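Local structure of protein HRI1 (Saccharomyces cerevisiae, 3RBY) at residues A[26-31]-A[156-161]; A[168-173]-A[220-225]. The protein is of unknown function but interacts with the protein kinase HRR25 in yeast and is dispensable for growth. All coordinates share one frame; numbering follows the deposited sequence.

Interaction 1 (A[26-31]-A[156-161])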
loop_
_atom_site.group_PDB
_atom_site.type_symbol
_atom_site.label_atom_id
_atom_site.label_comp_id
_atom_site.label_asym_id
_atom_site.label_seq_id
_atom_site.Cartn_x
_atom_site.Cartn_y
_atom_site.Cartn_z
ATOM N N SER A 26 -8.428 8.393 -9.997
ATOM C CA SER A 26 -7.882 9.716 -10.265
ATOM C C SER A 26 -8.886 10.806 -9.887
ATOM O O SER A 26 -10.016 10.836 -10.403
ATOM C CB SER A 26 -7.511 9.868 -11.747
ATOM O OG SER A 26 -6.739 8.778 -12.211
ATOM N N VAL A 27 -8.471 11.712 -9.004
ATOM C CA VAL A 27 -9.300 12.869 -8.690
ATOM C C VAL A 27 -8.544 14.142 -9.064
ATOM O O VAL A 27 -7.511 14.463 -8.467
ATOM C CB VAL A 27 -9.716 12.891 -7.211
ATOM C CG1 VAL A 27 -10.649 14.084 -6.939
ATOM C CG2 VAL A 27 -10.408 11.581 -6.836
ATOM N N SER A 28 -9.053 14.863 -10.062
ATOM C CA SER A 28 -8.385 16.075 -10.502
ATOM C C SER A 28 -8.517 17.155 -9.433
ATOM O O SER A 28 -9.358 17.051 -8.537
ATOM C CB SER A 28 -8.966 16.583 -11.824
ATOM O OG SER A 28 -10.299 17.039 -11.654
ATOM N N THR A 29 -7.679 18.181 -9.537
ATOM C CA THR A 29 -7.716 19.314 -8.635
ATOM C C THR A 29 -9.127 19.924 -8.630
ATOM O O THR A 29 -9.690 20.200 -7.570
ATOM C CB THR A 29 -6.708 20.380 -9.088
ATOM O OG1 THR A 29 -5.404 19.789 -9.202
ATOM C CG2 THR A 29 -6.660 21.544 -8.081
ATOM N N ASP A 30 -9.690 20.146 -9.816
ATOM C CA ASP A 30 -11.046 20.682 -9.929
ATOM C C ASP A 30 -12.122 19.719 -9.391
ATOM O O ASP A 30 -13.268 20.133 -9.185
ATOM C CB ASP A 30 -11.373 21.079 -11.378
ATOM C CG ASP A 30 -10.586 22.281 -11.847
ATOM O OD1 ASP A 30 -9.742 22.793 -11.070
ATOM O OD2 ASP A 30 -10.806 22.703 -13.010
ATOM N N GLY A 31 -11.768 18.450 -9.179
ATOM C CA GLY A 31 -12.689 17.492 -8.569
ATOM C C GLY A 31 -13.306 16.438 -9.488
ATOM O O GLY A 31 -14.128 15.630 -9.038
ATOM N N SER A 156 -2.558 18.673 -13.504
ATOM C CA SER A 156 -3.917 18.150 -13.373
ATOM C C SER A 156 -4.712 18.624 -14.582
ATOM O O SER A 156 -5.033 19.816 -14.701
ATOM C CB SER A 156 -4.547 18.640 -12.070
ATOM O OG SER A 156 -5.853 18.110 -11.877
ATOM N N ILE A 157 -5.022 17.686 -15.476
ATOM C CA ILE A 157 -5.617 18.010 -16.775
ATOM C C ILE A 157 -6.798 17.094 -17.079
ATOM O O ILE A 157 -6.710 15.881 -16.902
ATOM C CB ILE A 157 -4.570 17.922 -17.921
ATOM C CG1 ILE A 157 -3.411 18.902 -17.665
ATOM C CG2 ILE A 157 -5.221 18.199 -19.274
ATOM C CD1 ILE A 157 -2.223 18.741 -18.621
ATOM N N VAL A 158 -7.913 17.675 -17.509
ATOM C CA VAL A 158 -9.099 16.884 -17.803
ATOM C C VAL A 158 -9.665 17.281 -19.169
ATOM O O VAL A 158 -9.812 18.477 -19.457
ATOM C CB VAL A 158 -10.179 17.061 -16.713
ATOM C CG1 VAL A 158 -11.386 16.154 -16.972
ATOM C CG2 VAL A 158 -9.597 16.776 -15.333
ATOM N N LEU A 159 -9.946 16.281 -20.013
ATOM C CA LEU A 159 -10.647 16.504 -21.278
ATOM C C LEU A 159 -11.986 15.789 -21.240
ATOM O O LEU A 159 -12.118 14.693 -20.677
ATOM C CB LEU A 159 -9.837 16.052 -22.491
ATOM C CG LEU A 159 -8.615 16.905 -22.850
ATOM C CD1 LEU A 159 -7.474 16.630 -21.885
ATOM C CD2 LEU A 159 -8.171 16.604 -24.263
ATOM N N LYS A 160 -12.985 16.437 -21.824
ATOM C CA LYS A 160 -14.334 15.905 -21.850
ATOM C C LYS A 160 -14.852 15.877 -23.284
ATOM O O LYS A 160 -14.680 16.832 -24.051
ATOM C CB LYS A 160 -15.240 16.779 -20.987
ATOM C CG LYS A 160 -16.591 16.177 -20.627
ATOM C CD LYS A 160 -17.285 17.104 -19.605
ATOM C CE LYS A 160 -18.677 16.604 -19.200
ATOM N NZ LYS A 160 -19.656 16.686 -20.320
ATOM N N VAL A 161 -15.500 14.777 -23.640
ATOM C CA VAL A 161 -15.989 14.595 -25.000
ATOM C C VAL A 161 -17.126 15.555 -25.282
ATOM O O VAL A 161 -18.082 15.658 -24.492
ATOM C CB VAL A 161 -16.453 13.138 -25.255
ATOM C CG1 VAL A 161 -17.745 13.096 -26.048
ATOM C CG2 VAL A 161 -15.376 12.382 -25.983
#
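S156 and T29 meet side chain to side chain where a type I beta turn, S28 to G31, joins strands 24-27 and 33-38 and leans on the first strand of the other antiparallel sheet. S156 OG lies 3.0 Å from T29 N and 3.2 Å from T29 OG1. The first torsion of S156 sets OG anti to that residue's own backbone N (chi1 -178°), which carries the hydroxyl across to the turn. Next to it, the CG2 methyl of V158 packs 3.6 Å from S28 CB, the apolar part of the contact; S28 CB also lies 3.5 Å from the hydroxyl oxygen S156 OG.

One shell out, the carboxylate of E242, on the neighbouring strand 236-244, ties the two sides together. Its OE1 is hydrogen-bonded to S28 OG and its OE2 to S156 OG as well as to D30 N, so both buried serine hydroxyls have a partner. D30 OD1 is held by H244 on the same strand. Within the turn, the backbone bond from G31 N to S28 O, 2.9 Å, closes the bend. A weak, bent bond of 3.2 Å also runs from G31 N to S28 OG, its N-H...O angle only 124°.

Interaction 2 (A[168-173]-A[220-225]); sequences GLVIVI and QSYENL
The backbones stand well apart, with V172 CA and Y222 CA 8.3 Å from each other, so segment 168-173, on strand 166-173, and the irregular segment 220-225 meet through side chains and share no backbone hydrogen bonds. V172 and V170, two residues apart on the strand, both direct their side chains toward the loop, and Y222, whose side chain points from the loop toward the strand, spans the distance.

The CG2 methyl of V172 stands over one face of the Y222 ring, 3.5 Å from its centroid and 6° off the ring normal. All six ring carbons lie between 3.6 and 3.9 Å from this methyl, the evidence for a centred CH-pi contact. The other methyl, V172 CG1, is farther off, 4.1 Å from Y222 CD1. With V172 CG1 anti to the backbone N (chi1 -178°), CG2 takes the place beside that N and is the branch presented to the ring. V170 meets the far end of the tyrosine: its CG1 is 3.7 Å from Y222 OH, and the two side chains cross at about a right angle.

Around them, I157 and L159 of the adjacent strand and I177 of strand 176-183 also touch Y222, placing the ring against this face of the seven-stranded sheet. The phenol OH makes a weak hydrogen bond to P219 O; separately, Y222 O accepts a hydrogen bond from Y243 OH. Replacing Y222 by alanine would remove the ring, and is likely to leave the CG2 methyl of V172 without its aromatic partner and open a gap between loop and strand. With no polar bond between the two segments, their fit rests on shape and dispersion, while the weak bond to P219 engages the hydroxyl from within the loop.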
loop_
_atom_site.group_PDB
_atom_site.type_symbol
_atom_site.label_atom_id
_atom_site.label_comp_id
_atom_site.label_asym_id
_atom_site.label_seq_id
_atom_site.Cartn_x
_atom_site.Cartn_y
_atom_site.Cartn_z
ATOM N N GLY A 168 -17.377 10.763 -22.663
ATOM C CA GLY A 168 -15.957 10.519 -22.490
ATOM C C GLY A 168 -15.240 11.502 -21.581
ATOM O O GLY A 168 -15.526 12.704 -21.597
ATOM N N LEU A 169 -14.288 10.987 -20.798
ATOM C CA LEU A 169 -13.516 11.792 -19.856
ATOM C C LEU A 169 -12.100 11.235 -19.809
ATOM O O LEU A 169 -11.908 10.026 -19.643
ATOM C CB LEU A 169 -14.124 11.657 -18.461
ATOM C CG LEU A 169 -14.443 12.859 -17.568
ATOM C CD1 LEU A 169 -13.957 12.609 -16.160
ATOM C CD2 LEU A 169 -13.886 14.157 -18.119
ATOM N N VAL A 170 -11.107 12.100 -19.949
ATOM C CA VAL A 170 -9.727 11.697 -19.707
ATOM C C VAL A 170 -9.166 12.576 -18.591
ATOM O O VAL A 170 -9.309 13.802 -18.625
ATOM C CB VAL A 170 -8.873 11.780 -20.987
ATOM C CG1 VAL A 170 -7.399 11.507 -20.680
ATOM C CG2 VAL A 170 -9.377 10.771 -21.992
ATOM N N ILE A 171 -8.575 11.945 -17.580
ATOM C CA ILE A 171 -8.033 12.672 -16.430
ATOM C C ILE A 171 -6.536 12.424 -16.318
ATOM O O ILE A 171 -6.095 11.272 -16.150
ATOM C CB ILE A 171 -8.753 12.282 -15.111
ATOM C CG1 ILE A 171 -10.215 12.721 -15.169
ATOM C CG2 ILE A 171 -8.042 12.909 -13.908
ATOM C CD1 ILE A 171 -11.044 12.264 -14.001
ATOM N N VAL A 172 -5.767 13.511 -16.436
ATOM C CA VAL A 172 -4.311 13.459 -16.426
ATOM C C VAL A 172 -3.767 13.982 -15.084
ATOM O O VAL A 172 -3.864 15.184 -14.782
ATOM C CB VAL A 172 -3.712 14.299 -17.604
ATOM C CG1 VAL A 172 -2.186 14.207 -17.641
ATOM C CG2 VAL A 172 -4.275 13.846 -18.939
ATOM N N ILE A 173 -3.187 13.089 -14.285
ATOM C CA ILE A 173 -2.531 13.507 -13.050
ATOM C C ILE A 173 -1.051 13.118 -13.039
ATOM O O ILE A 173 -0.687 11.919 -12.976
ATOM C CB ILE A 173 -3.224 12.931 -11.815
ATOM C CG1 ILE A 173 -4.729 13.228 -11.882
ATOM C CG2 ILE A 173 -2.590 13.506 -10.538
ATOM C CD1 ILE A 173 -5.504 12.679 -10.701
ATOM N N GLN A 220 -3.993 11.482 -26.421
ATOM C CA GLN A 220 -2.935 10.786 -25.694
ATOM C C GLN A 220 -1.770 11.728 -25.387
ATOM O O GLN A 220 -0.753 11.311 -24.836
ATOM C CB GLN A 220 -2.419 9.583 -26.525
ATOM C CG GLN A 220 -3.401 8.406 -26.661
ATOM C CD GLN A 220 -3.304 7.698 -28.023
ATOM O OE1 GLN A 220 -2.208 7.552 -28.600
ATOM N NE2 GLN A 220 -4.455 7.255 -28.539
ATOM N N SER A 221 -1.911 12.992 -25.769
ATOM C CA SER A 221 -0.873 13.991 -25.532
ATOM C C SER A 221 -1.531 15.286 -25.070
ATOM O O SER A 221 -2.537 15.717 -25.647
ATOM C CB SER A 221 -0.071 14.247 -26.812
ATOM O OG SER A 221 0.735 15.414 -26.704
ATOM N N TYR A 222 -0.966 15.917 -24.047
ATOM C CA TYR A 222 -1.628 17.057 -23.424
ATOM C C TYR A 222 -0.710 18.265 -23.394
ATOM O O TYR A 222 -0.933 19.226 -22.652
ATOM C CB TYR A 222 -2.115 16.644 -22.042
ATOM C CG TYR A 222 -2.676 15.246 -22.118
ATOM C CD1 TYR A 222 -1.904 14.149 -21.769
ATOM C CD2 TYR A 222 -3.944 15.017 -22.634
ATOM C CE1 TYR A 222 -2.400 12.868 -21.879
ATOM C CE2 TYR A 222 -4.448 13.746 -22.750
ATOM C CZ TYR A 222 -3.676 12.671 -22.373
ATOM O OH TYR A 222 -4.190 11.391 -22.487
ATOM N N GLU A 223 0.304 18.207 -24.251
ATOM C CA GLU A 223 1.230 19.312 -24.441
ATOM C C GLU A 223 0.601 20.472 -25.211
ATOM O O GLU A 223 -0.175 20.274 -26.160
ATOM C CB GLU A 223 2.502 18.832 -25.157
ATOM C CG GLU A 223 3.342 17.872 -24.319
ATOM C CD GLU A 223 3.491 18.341 -22.867
ATOM O OE1 GLU A 223 4.291 19.266 -22.598
ATOM O OE2 GLU A 223 2.794 17.782 -21.989
ATOM N N ASN A 224 0.932 21.686 -24.780
ATOM C CA ASN A 224 0.566 22.882 -25.531
ATOM C C ASN A 224 -0.935 22.978 -25.791
ATOM O O ASN A 224 -1.388 23.268 -26.906
ATOM C CB ASN A 224 1.374 22.956 -26.831
ATOM C CG ASN A 224 2.877 22.826 -26.589
ATOM O OD1 ASN A 224 3.526 23.766 -26.125
ATOM N ND2 ASN A 224 3.432 21.661 -26.907
ATOM N N LEU A 225 -1.697 22.718 -24.736
ATOM C CA LEU A 225 -3.128 22.936 -24.747
ATOM C C LEU A 225 -3.401 24.054 -23.757
ATOM O O LEU A 225 -2.493 24.504 -23.059
ATOM C CB LEU A 225 -3.857 21.669 -24.328
ATOM C CG LEU A 225 -3.722 20.472 -25.265
ATOM C CD1 LEU A 225 -4.491 19.280 -24.713
ATOM C CD2 LEU A 225 -4.239 20.841 -26.643
#

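Overall arrangement
Both contacts are buried and use neighbouring strands of the seven-stranded antiparallel sheet, their centres about 9 Å apart. Strands 156-161 and 166-173 are joined by probable backbone hydrogen bonds, V172 N to I157 O at 2.6 Å and V170 N to L159 O at 2.9 Å. Side chains alternate along them, so the two faces of the sheet serve different partners: interaction 1 brings in a turn of the ten-stranded sheet, interaction 2 the loop between strands 205-211 and 230-233. Interaction 1, nearer the chain centre, is largely polar and organised by a shared carboxylate; interaction 2, lying farther out, is aliphatic against aromatic, although its loop also carries exposed residues.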